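Local structure of succinate--CoA ligase subunit alpha (Campylobacter jejuni, 6MEL) at residues T9-G15 with A66-F72; A85-K91 with Y111-M117; S2-K7 with I127-C133; F16-T22 with H48-V53; M105-K109 with P182-L186. The protein forms the alpha subunit of a two-chain ligase of the succinate--CoA ligase family, joining a Rossmann-type CoA-binding domain to a CoA-ligase domain. One frame throughout, in Å; residues are numbered along the deposited sequence.

Interaction 1 (T9-G15 with A66-F72); sequences TKVIVQG and ADVSLIF
Ile12 and Gln14 alternate with Leu70 and Phe72 in the backbone bonds that join these two parallel strands. Leu70 N donates a hydrogen bond to Ile12 O at 2.8 Å, and Gln14 N donates to Leu70 O at 2.8 Å. Phe72 N continues the pattern to Gln14 O. On one face of the sheet Ser69 OG donates to Gln14 OE1, 2.6 Å away, in the amide plane and on a lone pair. Ser69 OG stands anti to its backbone N (chi1 -177°), turned toward the neighbouring strand. Gln14 NE2 bonds Ser81 O, so both ends of this buried amide are used and its flip is fixed. Ile71 runs alongside the Gln14 side chain, and nearer the strand start Ile12 CG2 packs on Ala66 CB at 3.7 Å. On the face of Val11, Val13 and Leu70 the contacts are apolar: Val11 CG1 meets Leu70 CB, and Val13 CG1 lies at the edge of the Phe72 ring, 3.8 Å from CD2. Beta-branched valine and isoleucine suit these extended strand positions. The start of the pair is looser. Lys10 O stands 3.6 Å from Val68 N, and a water bridges Lys10 and Asp67, donating to Lys10 O at 2.7 Å and accepting from Asp67 N. The Lys10 side chain lies at the partly exposed margin. Gly15, with positive phi (81°), lets the chain turn away as the strand ends. Strand 10-14 also pairs with strand 34-39, the central parallel layout of a Rossmann fold.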
# COMPACT_ATOMS: atom_id res chain seq x y z
N THR A 9 11.42 29.65 5.00
CA THR A 9 11.59 28.78 3.81
C THR A 9 10.62 29.26 2.71
O THR A 9 9.43 29.29 2.91
CB THR A 9 11.29 27.32 4.16
OG1 THR A 9 12.06 26.95 5.31
CG2 THR A 9 11.56 26.39 3.00
N LYS A 10 11.12 29.54 1.52
CA LYS A 10 10.26 29.88 0.39
C LYS A 10 9.72 28.61 -0.26
O LYS A 10 10.51 27.72 -0.61
CB LYS A 10 11.07 30.65 -0.65
CG LYS A 10 11.68 31.94 -0.10
CD LYS A 10 11.82 33.03 -1.13
CE LYS A 10 13.22 33.59 -1.20
NZ LYS A 10 14.10 32.60 -1.86
N VAL A 11 8.40 28.60 -0.49
CA VAL A 11 7.69 27.43 -0.96
C VAL A 11 6.86 27.81 -2.18
O VAL A 11 6.11 28.76 -2.11
CB VAL A 11 6.75 26.90 0.13
CG1 VAL A 11 5.90 25.74 -0.39
CG2 VAL A 11 7.50 26.53 1.41
N ILE A 12 6.93 26.98 -3.24
CA ILE A 12 5.98 27.01 -4.32
C ILE A 12 5.06 25.80 -4.21
O ILE A 12 5.45 24.74 -3.69
CB ILE A 12 6.68 27.03 -5.69
CG1 ILE A 12 7.70 25.91 -5.81
CG2 ILE A 12 7.31 28.39 -5.94
CD1 ILE A 12 8.23 25.74 -7.21
N VAL A 13 3.87 25.95 -4.78
CA VAL A 13 2.87 24.89 -4.75
C VAL A 13 2.66 24.41 -6.18
O VAL A 13 2.30 25.17 -7.05
CB VAL A 13 1.56 25.40 -4.13
CG1 VAL A 13 0.51 24.33 -4.09
CG2 VAL A 13 1.79 26.01 -2.74
N GLN A 14 2.87 23.11 -6.42
CA GLN A 14 2.51 22.52 -7.71
C GLN A 14 1.06 22.02 -7.57
O GLN A 14 0.71 21.37 -6.58
CB GLN A 14 3.53 21.45 -8.12
CG GLN A 14 4.91 22.00 -8.45
CD GLN A 14 5.97 20.94 -8.58
OE1 GLN A 14 6.89 20.86 -7.77
NE2 GLN A 14 5.84 20.12 -9.62
N GLY A 15 0.22 22.39 -8.54
CA GLY A 15 -1.23 22.15 -8.47
C GLY A 15 -1.94 23.21 -7.62
O GLY A 15 -2.96 22.95 -6.99
N ALA A 66 12.56 30.15 -4.98
CA ALA A 66 12.10 29.04 -4.08
C ALA A 66 12.91 27.76 -4.36
O ALA A 66 13.23 27.50 -5.50
CB ALA A 66 10.64 28.77 -4.33
N ASP A 67 13.25 27.00 -3.32
CA ASP A 67 13.87 25.70 -3.55
C ASP A 67 13.13 24.59 -2.81
O ASP A 67 13.64 23.46 -2.72
CB ASP A 67 15.38 25.73 -3.31
CG ASP A 67 15.81 26.02 -1.90
OD1 ASP A 67 14.94 26.11 -1.01
OD2 ASP A 67 17.02 26.20 -1.72
N VAL A 68 11.92 24.89 -2.34
CA VAL A 68 11.07 23.91 -1.73
C VAL A 68 9.72 23.94 -2.46
O VAL A 68 9.20 24.99 -2.69
CB VAL A 68 10.92 24.16 -0.22
CG1 VAL A 68 10.04 23.11 0.41
CG2 VAL A 68 12.29 24.21 0.45
N SER A 69 9.19 22.76 -2.82
CA SER A 69 7.92 22.67 -3.47
C SER A 69 6.98 21.76 -2.67
O SER A 69 7.38 20.71 -2.11
CB SER A 69 8.08 22.17 -4.88
OG SER A 69 6.82 22.14 -5.53
N LEU A 70 5.70 22.13 -2.70
CA LEU A 70 4.61 21.38 -2.06
C LEU A 70 3.66 20.94 -3.18
O LEU A 70 3.09 21.79 -3.91
CB LEU A 70 3.93 22.29 -1.04
CG LEU A 70 2.64 21.75 -0.39
CD1 LEU A 70 2.86 20.44 0.33
CD2 LEU A 70 2.12 22.77 0.60
N ILE A 71 3.51 19.62 -3.33
CA ILE A 71 2.89 19.04 -4.53
C ILE A 71 1.54 18.40 -4.20
O ILE A 71 1.46 17.42 -3.43
CB ILE A 71 3.84 18.03 -5.18
CG1 ILE A 71 5.18 18.70 -5.53
CG2 ILE A 71 3.18 17.35 -6.36
CD1 ILE A 71 6.14 17.84 -6.27
N PHE A 72 0.48 18.92 -4.84
CA PHE A 72 -0.91 18.48 -4.65
C PHE A 72 -1.52 17.89 -5.92
O PHE A 72 -2.71 17.57 -5.92
CB PHE A 72 -1.83 19.64 -4.25
CG PHE A 72 -1.69 20.08 -2.81
CD1 PHE A 72 -2.26 19.32 -1.80
CD2 PHE A 72 -1.01 21.24 -2.47
CE1 PHE A 72 -2.15 19.71 -0.46
CE2 PHE A 72 -0.89 21.63 -1.14
CZ PHE A 72 -1.45 20.86 -0.14
O HOH W 1 13.18 27.73 -0.65

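Interaction 2 (A85-K91 with Y111-M117)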
# COMPACT_ATOMS: atom_id res chain seq x y z
N ALA A 85 10.16 19.25 -10.85
CA ALA A 85 10.75 19.91 -9.72
C ALA A 85 12.26 19.66 -9.67
O ALA A 85 13.04 20.60 -9.49
CB ALA A 85 10.09 19.47 -8.43
N ALA A 86 12.66 18.40 -9.86
CA ALA A 86 14.05 18.04 -9.81
C ALA A 86 14.80 18.70 -10.97
O ALA A 86 15.93 19.20 -10.77
CB ALA A 86 14.22 16.55 -9.83
N ASP A 87 14.19 18.70 -12.14
CA ASP A 87 14.80 19.33 -13.32
C ASP A 87 15.03 20.84 -13.10
O ASP A 87 16.00 21.38 -13.55
CB ASP A 87 13.98 19.13 -14.59
CG ASP A 87 14.84 19.29 -15.84
OD1 ASP A 87 15.70 18.39 -16.06
OD2 ASP A 87 14.63 20.30 -16.59
N ALA A 88 14.15 21.51 -12.37
CA ALA A 88 14.24 22.97 -12.19
C ALA A 88 15.20 23.38 -11.06
O ALA A 88 15.38 24.57 -10.85
CB ALA A 88 12.87 23.52 -11.86
N GLY A 89 15.70 22.44 -10.26
CA GLY A 89 16.62 22.79 -9.14
C GLY A 89 15.94 22.85 -7.76
O GLY A 89 16.57 23.25 -6.77
N ILE A 90 14.69 22.38 -7.63
CA ILE A 90 14.10 22.21 -6.30
C ILE A 90 14.95 21.25 -5.45
O ILE A 90 15.40 20.24 -5.96
CB ILE A 90 12.64 21.75 -6.40
CG1 ILE A 90 11.79 22.80 -7.12
CG2 ILE A 90 12.07 21.42 -5.02
CD1 ILE A 90 11.68 24.13 -6.37
N LYS A 91 15.13 21.57 -4.16
CA LYS A 91 15.96 20.78 -3.25
C LYS A 91 15.14 19.87 -2.33
O LYS A 91 15.64 18.87 -1.87
CB LYS A 91 16.86 21.70 -2.43
CG LYS A 91 17.90 22.43 -3.29
CD LYS A 91 18.68 21.54 -4.23
CE LYS A 91 19.41 22.29 -5.34
NZ LYS A 91 19.61 21.42 -6.54
N TYR A 111 15.53 10.01 -10.59
CA TYR A 111 15.91 11.30 -11.18
C TYR A 111 16.17 12.34 -10.08
O TYR A 111 17.15 13.08 -10.12
CB TYR A 111 14.90 11.76 -12.23
CG TYR A 111 15.39 12.95 -13.02
CD1 TYR A 111 16.50 12.84 -13.85
CD2 TYR A 111 14.76 14.17 -12.96
CE1 TYR A 111 16.99 13.92 -14.56
CE2 TYR A 111 15.21 15.25 -13.71
CZ TYR A 111 16.33 15.14 -14.51
OH TYR A 111 16.79 16.16 -15.29
N ALA A 112 15.29 12.40 -9.09
CA ALA A 112 15.47 13.28 -7.95
C ALA A 112 16.82 13.02 -7.28
O ALA A 112 17.56 13.95 -7.00
CB ALA A 112 14.34 13.12 -6.98
N ASN A 113 17.15 11.74 -7.06
CA ASN A 113 18.44 11.38 -6.45
C ASN A 113 19.58 11.96 -7.27
O ASN A 113 20.48 12.53 -6.72
CB ASN A 113 18.63 9.87 -6.34
CG ASN A 113 17.72 9.22 -5.32
OD1 ASN A 113 17.14 9.87 -4.45
ND2 ASN A 113 17.62 7.90 -5.38
N LYS A 114 19.55 11.79 -8.59
CA LYS A 114 20.63 12.24 -9.41
C LYS A 114 20.74 13.77 -9.34
O LYS A 114 21.82 14.31 -9.31
CB LYS A 114 20.45 11.85 -10.87
CG LYS A 114 21.55 12.43 -11.75
CD LYS A 114 21.58 11.90 -13.15
CE LYS A 114 20.74 12.71 -14.09
NZ LYS A 114 20.98 12.28 -15.48
N LYS A 115 19.61 14.47 -9.32
CA LYS A 115 19.68 15.95 -9.29
C LYS A 115 19.95 16.51 -7.89
O LYS A 115 20.09 17.70 -7.75
CB LYS A 115 18.37 16.53 -9.84
CG LYS A 115 18.04 16.05 -11.26
CD LYS A 115 19.10 16.36 -12.29
CE LYS A 115 19.43 17.84 -12.32
NZ LYS A 115 20.39 18.10 -13.41
N GLY A 116 19.97 15.67 -6.84
CA GLY A 116 20.15 16.14 -5.44
C GLY A 116 18.87 16.69 -4.82
O GLY A 116 18.93 17.46 -3.92
N MET A 117 17.68 16.31 -5.31
CA MET A 117 16.42 16.74 -4.70
C MET A 117 15.97 15.67 -3.71
O MET A 117 15.87 14.52 -4.05
CB MET A 117 15.29 16.93 -5.72
CG MET A 117 14.04 17.53 -5.14
SD MET A 117 12.81 17.91 -6.41
CE MET A 117 12.14 16.25 -6.57
O HOH W 2 18.22 19.17 -15.84
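Ala86 CB and Met117 form the middle of the contact, the methyl lying 3.9 Å from Met117 CE. Met117 SD rests 3.7 Å from Ala85 CB and also touches Ile90 CG2, so the flexible thioether fills the groove between the helix end and the chain that leaves it. CG of Met117 is anti to its backbone N (chi1 -173°), and the bend comes only at the terminal methyl. Ala86 is small enough for the second helix to come close, its CB 4.0 Å from Ala112 CA. At the solvent side Tyr111 OH donates to Asp87 OD1 over 2.6 Å, using the anti lone pair of the carboxylate. Ring and carboxylate are nearly coplanar, 21° apart. A water also donates to Asp87 OD1 and has a weak bond from Lys115 NZ. Further out, the aliphatic part of Lys115 covers one face of the Tyr111 ring with CG, and its CB meets Ala86 O at 3.7 Å. Both helices stop in Schellman motifs, with Gly89 and Gly116 taking the positive phi that a glycine tolerates easily. Such side-by-side helices, each leading into a parallel strand, belong to consecutive beta-alpha-beta crossovers of a Rossmann fold.

Interaction 3 (S2-K7 with I127-C133); sequences SILVNK and IITSEEC
A classic beta bulge, in which Glu132 and Cys133 both face Thr129, presents these three side chains to the N-terminal loop at Ser2, Val5, Asn6 and Lys7. Within the bulge Thr129 O accepts from both Glu132 N and Cys133 N. Glu132 reaches across by a side chain extended beyond CG, and its OE1 accepts from Lys7 N at 3.1 Å, on the anti side and 35° out of the carboxylate plane. The same oxygen lies 3.3 Å from Asn6 CB. Thr129 OG1 lies 3.0 Å from Val5 O and is also hydrogen-bonded to Thr174 OG1; its methyl CG2 presses against Ser2 CB at 3.4 Å, a tight approach. Next to these polar groups, Val5 CG2 touches Cys133 SG (3.6 Å) and Ile127 CD1 (3.9 Å). With CG1 of Ile127 anti to the backbone N (chi1 179°) and the chain extended beyond it, CD1 reaches Leu4 CB as well. Leu4 has positive phi (70°) in a gamma turn closed by Val5 N to Ile3 O, which folds the loop over these apolar groups. Around it, strand 172-177 adjoins strand 126-129 and contributes Thr174, helix 188-197 receives Ile3 and Leu4, and the loop runs on into strand 10-14.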
# COMPACT_ATOMS: atom_id res chain seq x y z
N SER A 2 14.14 22.60 15.22
CA SER A 2 13.36 22.29 14.03
C SER A 2 14.32 21.77 12.96
O SER A 2 15.57 21.98 13.05
CB SER A 2 12.63 23.53 13.56
OG SER A 2 13.58 24.43 13.01
N ILE A 3 13.77 21.07 11.97
CA ILE A 3 14.57 20.58 10.82
C ILE A 3 13.86 20.95 9.53
O ILE A 3 12.65 21.08 9.53
CB ILE A 3 14.86 19.06 10.92
CG1 ILE A 3 13.60 18.21 10.78
CG2 ILE A 3 15.65 18.74 12.18
CD1 ILE A 3 13.87 16.72 10.70
N LEU A 4 14.66 21.12 8.47
CA LEU A 4 14.30 21.17 7.05
C LEU A 4 13.55 22.45 6.65
O LEU A 4 13.75 22.95 5.59
CB LEU A 4 13.50 19.93 6.66
CG LEU A 4 14.29 18.61 6.70
CD1 LEU A 4 13.39 17.45 6.33
CD2 LEU A 4 15.49 18.68 5.75
N VAL A 5 12.56 22.87 7.43
CA VAL A 5 11.76 23.99 7.02
C VAL A 5 11.54 24.86 8.26
O VAL A 5 11.56 24.37 9.42
CB VAL A 5 10.41 23.58 6.40
CG1 VAL A 5 10.59 22.81 5.09
CG2 VAL A 5 9.54 22.80 7.39
N ASN A 6 11.29 26.14 7.98
CA ASN A 6 11.01 27.15 9.01
C ASN A 6 10.24 28.31 8.37
O ASN A 6 9.86 28.26 7.20
CB ASN A 6 12.30 27.63 9.68
CG ASN A 6 13.20 28.40 8.73
OD1 ASN A 6 12.76 29.12 7.84
ND2 ASN A 6 14.48 28.28 8.95
N LYS A 7 9.98 29.35 9.17
CA LYS A 7 9.05 30.42 8.76
C LYS A 7 9.54 31.17 7.52
O LYS A 7 8.70 31.78 6.85
CB LYS A 7 8.84 31.45 9.89
CG LYS A 7 10.10 32.21 10.26
CD LYS A 7 9.97 33.01 11.53
CE LYS A 7 11.29 33.07 12.25
NZ LYS A 7 11.42 34.33 13.01
N ILE A 127 4.96 18.17 6.11
CA ILE A 127 5.93 18.48 7.17
C ILE A 127 5.45 19.74 7.89
O ILE A 127 4.86 20.62 7.27
CB ILE A 127 7.37 18.62 6.62
CG1 ILE A 127 8.38 18.99 7.71
CG2 ILE A 127 7.43 19.63 5.48
CD1 ILE A 127 9.83 18.88 7.24
N ILE A 128 5.67 19.79 9.21
CA ILE A 128 5.27 20.95 9.98
C ILE A 128 6.35 21.24 11.00
O ILE A 128 6.81 20.33 11.70
CB ILE A 128 3.88 20.77 10.65
CG1 ILE A 128 3.50 22.00 11.49
CG2 ILE A 128 3.79 19.51 11.51
CD1 ILE A 128 2.05 22.14 11.80
N THR A 129 6.70 22.52 11.09
CA THR A 129 7.52 23.05 12.18
C THR A 129 6.59 23.90 13.06
O THR A 129 6.13 24.96 12.62
CB THR A 129 8.75 23.79 11.68
OG1 THR A 129 9.63 22.82 11.12
CG2 THR A 129 9.48 24.56 12.78
N SER A 130 6.31 23.40 14.26
CA SER A 130 5.28 23.89 15.18
C SER A 130 5.36 25.42 15.31
O SER A 130 6.42 25.96 15.52
CB SER A 130 5.42 23.23 16.52
OG SER A 130 5.38 21.83 16.40
N GLU A 131 4.23 26.07 15.07
CA GLU A 131 4.05 27.52 15.24
C GLU A 131 5.00 28.29 14.33
O GLU A 131 5.22 29.44 14.57
CB GLU A 131 4.26 27.92 16.70
CG GLU A 131 3.25 27.31 17.67
CD GLU A 131 3.62 27.53 19.15
OE1 GLU A 131 4.36 28.49 19.41
OE2 GLU A 131 3.28 26.70 20.00
N GLU A 132 5.52 27.68 13.25
CA GLU A 132 6.35 28.44 12.33
C GLU A 132 5.85 28.28 10.89
O GLU A 132 5.76 29.25 10.16
CB GLU A 132 7.81 28.00 12.40
CG GLU A 132 8.67 28.71 13.43
CD GLU A 132 10.17 28.52 13.16
OE1 GLU A 132 10.72 29.12 12.16
OE2 GLU A 132 10.80 27.74 13.93
N CYS A 133 5.65 27.03 10.45
CA CYS A 133 5.24 26.78 9.08
C CYS A 133 4.72 25.36 8.95
O CYS A 133 5.09 24.45 9.71
CB CYS A 133 6.38 26.98 8.09
SG CYS A 133 7.69 25.75 8.26

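Interaction 4 (F16-T22 with H48-V53)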
# COMPACT_ATOMS: atom_id res chain seq x y z
N PHE A 16 -1.46 24.44 -7.73
CA PHE A 16 -1.81 25.54 -6.86
C PHE A 16 -3.29 25.94 -6.97
O PHE A 16 -3.83 26.38 -6.00
CB PHE A 16 -0.92 26.73 -7.20
CG PHE A 16 -0.93 27.92 -6.28
CD1 PHE A 16 -1.10 27.80 -4.92
CD2 PHE A 16 -0.67 29.18 -6.79
CE1 PHE A 16 -1.04 28.90 -4.08
CE2 PHE A 16 -0.59 30.29 -5.96
CZ PHE A 16 -0.79 30.15 -4.61
N THR A 17 -3.92 25.81 -8.14
CA THR A 17 -5.26 26.37 -8.31
C THR A 17 -6.33 25.32 -8.12
O THR A 17 -7.46 25.65 -8.15
CB THR A 17 -5.48 27.07 -9.66
OG1 THR A 17 -5.21 26.17 -10.73
CG2 THR A 17 -4.63 28.31 -9.81
N GLY A 18 -5.97 24.04 -7.96
CA GLY A 18 -6.94 23.06 -7.62
C GLY A 18 -7.66 23.42 -6.31
O GLY A 18 -7.16 24.17 -5.49
N LYS A 19 -8.85 22.84 -6.12
CA LYS A 19 -9.73 23.19 -5.02
C LYS A 19 -9.08 22.85 -3.67
O LYS A 19 -8.98 23.69 -2.76
CB LYS A 19 -11.05 22.43 -5.18
CG LYS A 19 -12.29 23.27 -4.97
CD LYS A 19 -13.52 22.43 -4.67
CE LYS A 19 -14.48 23.12 -3.73
NZ LYS A 19 -15.52 22.18 -3.25
N GLU A 20 -8.66 21.61 -3.53
CA GLU A 20 -8.06 21.09 -2.29
C GLU A 20 -6.76 21.84 -1.98
O GLU A 20 -6.52 22.24 -0.88
CB GLU A 20 -7.68 19.61 -2.45
CG GLU A 20 -8.65 18.62 -1.85
CD GLU A 20 -7.92 17.33 -1.47
OE1 GLU A 20 -8.10 16.87 -0.33
OE2 GLU A 20 -7.13 16.82 -2.28
N ALA A 21 -5.91 21.95 -2.99
CA ALA A 21 -4.65 22.65 -2.89
C ALA A 21 -4.88 24.09 -2.41
O ALA A 21 -4.11 24.59 -1.58
CB ALA A 21 -3.95 22.67 -4.22
N THR A 22 -5.93 24.73 -2.94
CA THR A 22 -6.25 26.14 -2.59
C THR A 22 -6.60 26.22 -1.09
O THR A 22 -6.07 27.04 -0.36
CB THR A 22 -7.37 26.70 -3.48
OG1 THR A 22 -6.91 26.72 -4.83
CG2 THR A 22 -7.81 28.10 -3.05
N HIS A 48 -3.16 34.17 -7.51
CA HIS A 48 -3.97 33.19 -6.72
C HIS A 48 -3.49 33.25 -5.27
O HIS A 48 -2.27 33.23 -4.98
CB HIS A 48 -3.94 31.79 -7.39
CG HIS A 48 -4.75 30.74 -6.70
ND1 HIS A 48 -6.12 30.75 -6.66
CD2 HIS A 48 -4.37 29.65 -5.98
CE1 HIS A 48 -6.57 29.69 -6.01
NE2 HIS A 48 -5.51 28.98 -5.59
N LEU A 49 -4.45 33.49 -4.36
CA LEU A 49 -4.18 33.72 -2.95
C LEU A 49 -3.10 34.79 -2.77
O LEU A 49 -2.25 34.67 -1.90
CB LEU A 49 -3.74 32.40 -2.31
CG LEU A 49 -4.78 31.29 -2.34
CD1 LEU A 49 -4.20 30.01 -1.75
CD2 LEU A 49 -6.04 31.73 -1.57
N GLY A 50 -3.17 35.83 -3.60
CA GLY A 50 -2.27 36.98 -3.58
C GLY A 50 -0.85 36.69 -4.06
O GLY A 50 0.05 37.50 -3.83
N LYS A 51 -0.63 35.57 -4.76
CA LYS A 51 0.72 35.22 -5.20
C LYS A 51 0.71 34.89 -6.68
O LYS A 51 -0.32 34.53 -7.22
CB LYS A 51 1.19 33.99 -4.41
CG LYS A 51 1.21 34.19 -2.92
CD LYS A 51 2.25 35.20 -2.50
CE LYS A 51 2.10 35.59 -1.05
NZ LYS A 51 3.18 36.53 -0.71
N PRO A 52 1.87 34.97 -7.35
CA PRO A 52 1.95 34.67 -8.77
C PRO A 52 1.79 33.18 -9.10
O PRO A 52 2.20 32.31 -8.32
CB PRO A 52 3.33 35.23 -9.17
CG PRO A 52 4.13 35.26 -7.89
CD PRO A 52 3.12 35.48 -6.77
N VAL A 53 1.09 32.92 -10.20
CA VAL A 53 0.91 31.60 -10.77
C VAL A 53 1.83 31.54 -11.99
O VAL A 53 1.97 32.55 -12.69
CB VAL A 53 -0.54 31.34 -11.18
CG1 VAL A 53 -0.79 29.97 -11.78
CG2 VAL A 53 -1.47 31.60 -10.02
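His48 opens a type I' beta turn that ends at Lys51, with Leu49 and Gly50 both at positive phi, while the facing chain passes from Phe16 through the N-cap Gly18 into a helix. The turn is closed in both directions by backbone bonds between His48 and Lys51. It points His48 at the helix start: NE2 donates to Thr22 OG1 at 2.8 Å, close to the imidazole plane. Thr22 OG1 in turn donates to Gly18 O at 2.6 Å from above the carbonyl plane, and Thr22 N reaches that oxygen from the opposite face. The hydroxyl thus links ring and helix. These residues are the turn after the first Rossmann strand and the hairpin at the sheet margin. Phe16 holds CG anti to its backbone N (chi1 -170°), which turns its ring face to the imidazole edge in a T-shaped stack, centroids 4.8 Å apart and planes at 88°. His48 CD2 stands over the ring centre. Thr17 CG2 covers one face of the imidazole as a CH-pi contact, 4.1 Å from its centroid, and Leu49 CG the opposite one. Phe16 CE1 meets Leu49 CD1 at 4.1 Å, and Phe16 CD2 lies the same distance from Val53 CG2.

Interaction 5 (M105-K109 with P182-L186)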
# COMPACT_ATOMS: atom_id res chain seq x y z
N MET A 105 6.87 6.52 -9.31
CA MET A 105 7.64 6.97 -8.19
C MET A 105 9.06 6.41 -8.24
O MET A 105 10.03 7.09 -7.90
CB MET A 105 6.93 6.55 -6.89
CG MET A 105 7.39 7.29 -5.72
SD MET A 105 7.24 9.10 -5.96
CE MET A 105 8.76 9.22 -5.08
N MET A 106 9.20 5.16 -8.70
CA MET A 106 10.50 4.54 -8.81
C MET A 106 11.40 5.40 -9.73
O MET A 106 12.54 5.73 -9.38
CB MET A 106 10.38 3.13 -9.38
CG MET A 106 11.66 2.30 -9.31
SD MET A 106 11.41 0.57 -9.90
CE MET A 106 10.76 0.89 -11.52
N PHE A 107 10.92 5.70 -10.93
CA PHE A 107 11.68 6.49 -11.91
C PHE A 107 11.87 7.94 -11.43
O PHE A 107 12.97 8.49 -11.56
CB PHE A 107 11.03 6.47 -13.29
CG PHE A 107 11.32 5.21 -14.06
CD1 PHE A 107 12.60 4.96 -14.54
CD2 PHE A 107 10.33 4.27 -14.29
CE1 PHE A 107 12.88 3.79 -15.22
CE2 PHE A 107 10.61 3.10 -15.00
CZ PHE A 107 11.88 2.88 -15.49
N ALA A 108 10.85 8.53 -10.82
CA ALA A 108 10.96 9.94 -10.39
C ALA A 108 11.98 10.08 -9.26
O ALA A 108 12.76 11.02 -9.26
CB ALA A 108 9.63 10.51 -10.00
N LYS A 109 12.02 9.13 -8.34
CA LYS A 109 13.00 9.16 -7.29
C LYS A 109 14.44 9.00 -7.82
O LYS A 109 15.33 9.65 -7.30
CB LYS A 109 12.74 8.10 -6.21
CG LYS A 109 13.72 8.21 -5.05
CD LYS A 109 13.25 7.58 -3.80
CE LYS A 109 14.26 7.60 -2.68
NZ LYS A 109 13.93 6.55 -1.72
N PRO A 182 5.01 2.18 -1.04
CA PRO A 182 6.13 1.25 -1.00
C PRO A 182 7.48 1.90 -1.31
O PRO A 182 8.50 1.49 -0.78
CB PRO A 182 5.80 0.19 -2.07
CG PRO A 182 4.39 0.48 -2.56
CD PRO A 182 4.07 1.89 -2.13
N ILE A 183 7.45 2.91 -2.18
CA ILE A 183 8.64 3.77 -2.38
C ILE A 183 8.32 5.19 -1.87
O ILE A 183 7.35 5.80 -2.33
CB ILE A 183 9.03 3.82 -3.86
CG1 ILE A 183 9.32 2.44 -4.45
CG2 ILE A 183 10.18 4.79 -4.08
CD1 ILE A 183 9.60 2.52 -5.95
N ILE A 184 9.15 5.69 -0.96
CA ILE A 184 9.04 7.00 -0.40
C ILE A 184 10.41 7.64 -0.47
O ILE A 184 11.34 7.06 -1.01
CB ILE A 184 8.50 6.93 1.04
CG1 ILE A 184 9.34 6.02 1.93
CG2 ILE A 184 7.02 6.51 1.07
CD1 ILE A 184 9.06 6.18 3.40
N GLY A 185 10.51 8.87 0.03
CA GLY A 185 11.73 9.61 -0.03
C GLY A 185 12.51 9.51 1.26
O GLY A 185 12.90 8.40 1.69
N LEU A 186 12.77 10.66 1.88
CA LEU A 186 13.42 10.69 3.17
C LEU A 186 12.65 9.79 4.15
O LEU A 186 11.40 9.78 4.20
CB LEU A 186 13.46 12.12 3.70
CG LEU A 186 14.28 13.14 2.92
CD1 LEU A 186 14.11 14.52 3.52
CD2 LEU A 186 15.74 12.76 2.86
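The peptide joining Ile184 to Gly185 is the flat group at the heart of this contact, and Lys109 NZ approaches its oxygen in the carbonyl plane. The bond from Lys109 NZ to Ile184 O is 2.7 Å long, with a C=O...N angle of 158°. It ties helix 102-115, which follows the Rossmann sheet strand 92-95, to a loop of the CoA-ligase family region, and so bridges the two halves of the subunit. Lysine suits the place because its long chain, CG anti to the backbone N (chi1 -176°) and extended beyond, reaches from helix to loop. Its ammonium also makes a salt bridge with an acidic side chain of the other protein chain in the assembly. Lys109 CD lies 4.2 Å from Ile183 CG2, apolar against apolar. Ile183, buried and branched, is the main hydrophobic piece of the loop: its CG2 faces Met105 CG at 4.1 Å, and Met105 CG also lies 3.7 Å from Ile183 O. The other protein chain adds packing, with an aromatic side chain against Ile183 and its backbone against Met106. Across the helix surface, Ile183 CD1 presses on Met106 CB at 3.6 Å.

Interactions 1 and 5 are buried, whereas interactions 2, 3 and 4 are partly buried and include exposed or partly exposed residues. Interaction 1 is backbone pairing inside the Rossmann sheet; interactions 2 and 4 flank it, where helix ends and a hairpin meet through mixed polar and apolar side chains. Interaction 1 touches both: Asp67 O with Lys91 N toward interaction 2, Phe72 CB on Ala21 CB toward interaction 4. Helix 102-115 serves interactions 2 and 5, its end packing on a neighbouring helix and its earlier turns on a loop of the CoA-ligase region. Interaction 3 lies on the opposite side of the chain's centre from interaction 5, yet touches it through Leu4 and Leu186.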